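Local coordinates for protein sugar kinase, pfkB family (Thermotoga maritima, PDB 2AJR) that probably phosphorylates a sugar phosphate with ATP, as a pfkB-family kinase that may act as a phosphofructokinase, at residues A[149-154]-A[178-183]. Numbering follows the deposited sequence.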
loop_
_atom_site.group_PDB
_atom_site.type_symbol
_atom_site.label_atom_id
_atom_site.label_comp_id
_atom_site.label_asym_id
_atom_site.label_seq_id
_atom_site.Cartn_x
_atom_site.Cartn_y
_atom_site.Cartn_z
ATOM N N CYS A 149 -22.680 -26.432 4.525
ATOM C CA CYS A 149 -22.799 -25.517 3.394
ATOM C C CYS A 149 -21.510 -24.768 3.076
ATOM O O CYS A 149 -20.657 -24.595 3.928
ATOM C CB CYS A 149 -23.929 -24.527 3.645
ATOM S SG CYS A 149 -23.476 -23.166 4.661
ATOM N N VAL A 150 -21.401 -24.292 1.840
ATOM C CA VAL A 150 -20.175 -23.674 1.334
ATOM C C VAL A 150 -20.454 -22.303 0.713
ATOM O O VAL A 150 -21.510 -22.088 0.105
ATOM C CB VAL A 150 -19.495 -24.581 0.272
ATOM C CG1 VAL A 150 -20.331 -24.642 -1.007
ATOM C CG2 VAL A 150 -18.091 -24.102 -0.043
ATOM N N VAL A 151 -19.493 -21.388 0.874
ATOM C CA VAL A 151 -19.559 -20.051 0.301
ATOM C C VAL A 151 -18.366 -19.844 -0.595
ATOM O O VAL A 151 -17.230 -19.910 -0.124
ATOM C CB VAL A 151 -19.499 -18.963 1.368
ATOM C CG1 VAL A 151 -19.496 -17.580 0.705
ATOM C CG2 VAL A 151 -20.642 -19.133 2.361
ATOM N N ILE A 152 -18.625 -19.604 -1.879
ATOM C CA ILE A 152 -17.576 -19.379 -2.860
ATOM C C ILE A 152 -17.747 -17.969 -3.382
ATOM O O ILE A 152 -18.692 -17.694 -4.111
ATOM C CB ILE A 152 -17.681 -20.336 -4.050
ATOM C CG1 ILE A 152 -17.533 -21.785 -3.595
ATOM C CG2 ILE A 152 -16.606 -19.994 -5.067
ATOM C CD1 ILE A 152 -18.431 -22.747 -4.340
ATOM N N SER A 153 -16.850 -17.063 -3.013
ATOM C CA SER A 153 -17.015 -15.684 -3.442
ATOM C C SER A 153 -15.708 -14.973 -3.750
ATOM O O SER A 153 -14.639 -15.359 -3.275
ATOM C CB SER A 153 -17.848 -14.903 -2.424
ATOM O OG SER A 153 -17.200 -14.864 -1.181
ATOM N N GLY A 154 -15.821 -13.953 -4.598
ATOM C CA GLY A 154 -14.710 -13.092 -4.932
ATOM C C GLY A 154 -13.932 -13.582 -6.130
ATOM O O GLY A 154 -14.237 -14.610 -6.716
ATOM N N PHE A 178 -25.030 -27.391 0.519
ATOM C CA PHE A 178 -25.760 -26.209 0.100
ATOM C C PHE A 178 -24.738 -25.137 -0.287
ATOM O O PHE A 178 -23.738 -24.951 0.417
ATOM C CB PHE A 178 -26.630 -25.744 1.265
ATOM C CG PHE A 178 -27.668 -24.749 0.893
ATOM C CD1 PHE A 178 -27.395 -23.395 0.953
ATOM C CD2 PHE A 178 -28.931 -25.161 0.533
ATOM C CE1 PHE A 178 -28.358 -22.472 0.632
ATOM C CE2 PHE A 178 -29.900 -24.244 0.210
ATOM C CZ PHE A 178 -29.616 -22.897 0.253
ATOM N N VAL A 179 -24.971 -24.453 -1.402
ATOM C CA VAL A 179 -23.963 -23.556 -1.977
ATOM C C VAL A 179 -24.449 -22.123 -2.111
ATOM O O VAL A 179 -25.484 -21.889 -2.714
ATOM C CB VAL A 179 -23.551 -24.013 -3.403
ATOM C CG1 VAL A 179 -22.805 -22.885 -4.125
ATOM C CG2 VAL A 179 -22.730 -25.303 -3.359
ATOM N N PHE A 180 -23.672 -21.184 -1.566
ATOM C CA PHE A 180 -23.841 -19.728 -1.792
ATOM C C PHE A 180 -22.716 -19.240 -2.705
ATOM O O PHE A 180 -21.550 -19.554 -2.438
ATOM C CB PHE A 180 -23.684 -18.943 -0.486
ATOM C CG PHE A 180 -24.713 -19.248 0.556
ATOM C CD1 PHE A 180 -24.626 -20.407 1.321
ATOM C CD2 PHE A 180 -25.744 -18.349 0.817
ATOM C CE1 PHE A 180 -25.569 -20.681 2.315
ATOM C CE2 PHE A 180 -26.686 -18.613 1.815
ATOM C CZ PHE A 180 -26.598 -19.785 2.562
ATOM N N VAL A 181 -23.029 -18.460 -3.741
ATOM C CA VAL A 181 -21.977 -17.837 -4.551
ATOM C C VAL A 181 -22.176 -16.336 -4.700
ATOM O O VAL A 181 -23.282 -15.886 -4.970
ATOM C CB VAL A 181 -21.892 -18.460 -5.957
ATOM C CG1 VAL A 181 -20.944 -17.654 -6.820
ATOM C CG2 VAL A 181 -21.443 -19.909 -5.880
ATOM N N GLU A 182 -21.099 -15.571 -4.519
ATOM C CA GLU A 182 -21.060 -14.144 -4.898
ATOM C C GLU A 182 -19.856 -13.895 -5.814
ATOM O O GLU A 182 -18.732 -13.841 -5.342
ATOM C CB GLU A 182 -21.015 -13.205 -3.663
ATOM C CG GLU A 182 -21.012 -11.683 -4.035
ATOM C CD GLU A 182 -20.869 -10.712 -2.838
ATOM O OE1 GLU A 182 -20.253 -11.071 -1.802
ATOM O OE2 GLU A 182 -21.381 -9.575 -2.949
ATOM N N GLN A 183 -20.080 -13.748 -7.117
ATOM C CA GLN A 183 -18.982 -13.523 -8.065
ATOM C C GLN A 183 -19.419 -12.647 -9.216
ATOM O O GLN A 183 -20.598 -12.462 -9.433
ATOM C CB GLN A 183 -18.445 -14.850 -8.599
ATOM C CG GLN A 183 -17.714 -15.638 -7.522
ATOM C CD GLN A 183 -16.989 -16.887 -8.026
ATOM O OE1 GLN A 183 -17.576 -17.738 -8.686
ATOM N NE2 GLN A 183 -15.709 -17.013 -7.670
#
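Strands 149-153 and 178-182 are the two parallel strands of a beta-alpha-beta unit in the central sheet of this ribokinase-like fold, joined through helix 164-174. Their axes run 4.7 Å apart at 18°, and the backbone hydrogen bonds, 2.8 to 3.2 Å between N and O, alternate as parallel pairing demands: V150 N gives to F178 O, F180 N to V150 O, I152 N to F180 O, E182 N to I152 O and G154 N to E182 O. The fourth is the least straight, its N-H...O angle 149°.

On the face turned to helix 164-174, V150 and V179 stand side by side, V150 CG1 3.4 Å from V179 CG2; CG1 is brought there by lying between the V150 backbone N and carbonyl carbon (chi1 69°). On the other face C149, V151 and E182 touch helix 271-286, and F180 lies beside C149 and V151. C149 SG reaches F180 CE1 at 4.0 Å, an oblique sulfur-aromatic contact, while V150 O lies at the ring edge. Further along this face, E182 OE1 forms a salt bridge with K53.

Beyond the last strand pair, Q183 reaches across to the other segment: NE2 donates a hydrogen bond to G154 O at 3.0 Å, with that oxygen close to the Q183 amide plane, and also lies 4.1 Å from I152 CG2. A leucine in its place would probably leave G154 O without this donor and the loop that begins at G154 less firmly tied. The ladder thus continues past strand 149-153 through G154 N, and with Q183 NE2 on G154 O the peptide groups before and after the glycine are both anchored to the neighbouring segment.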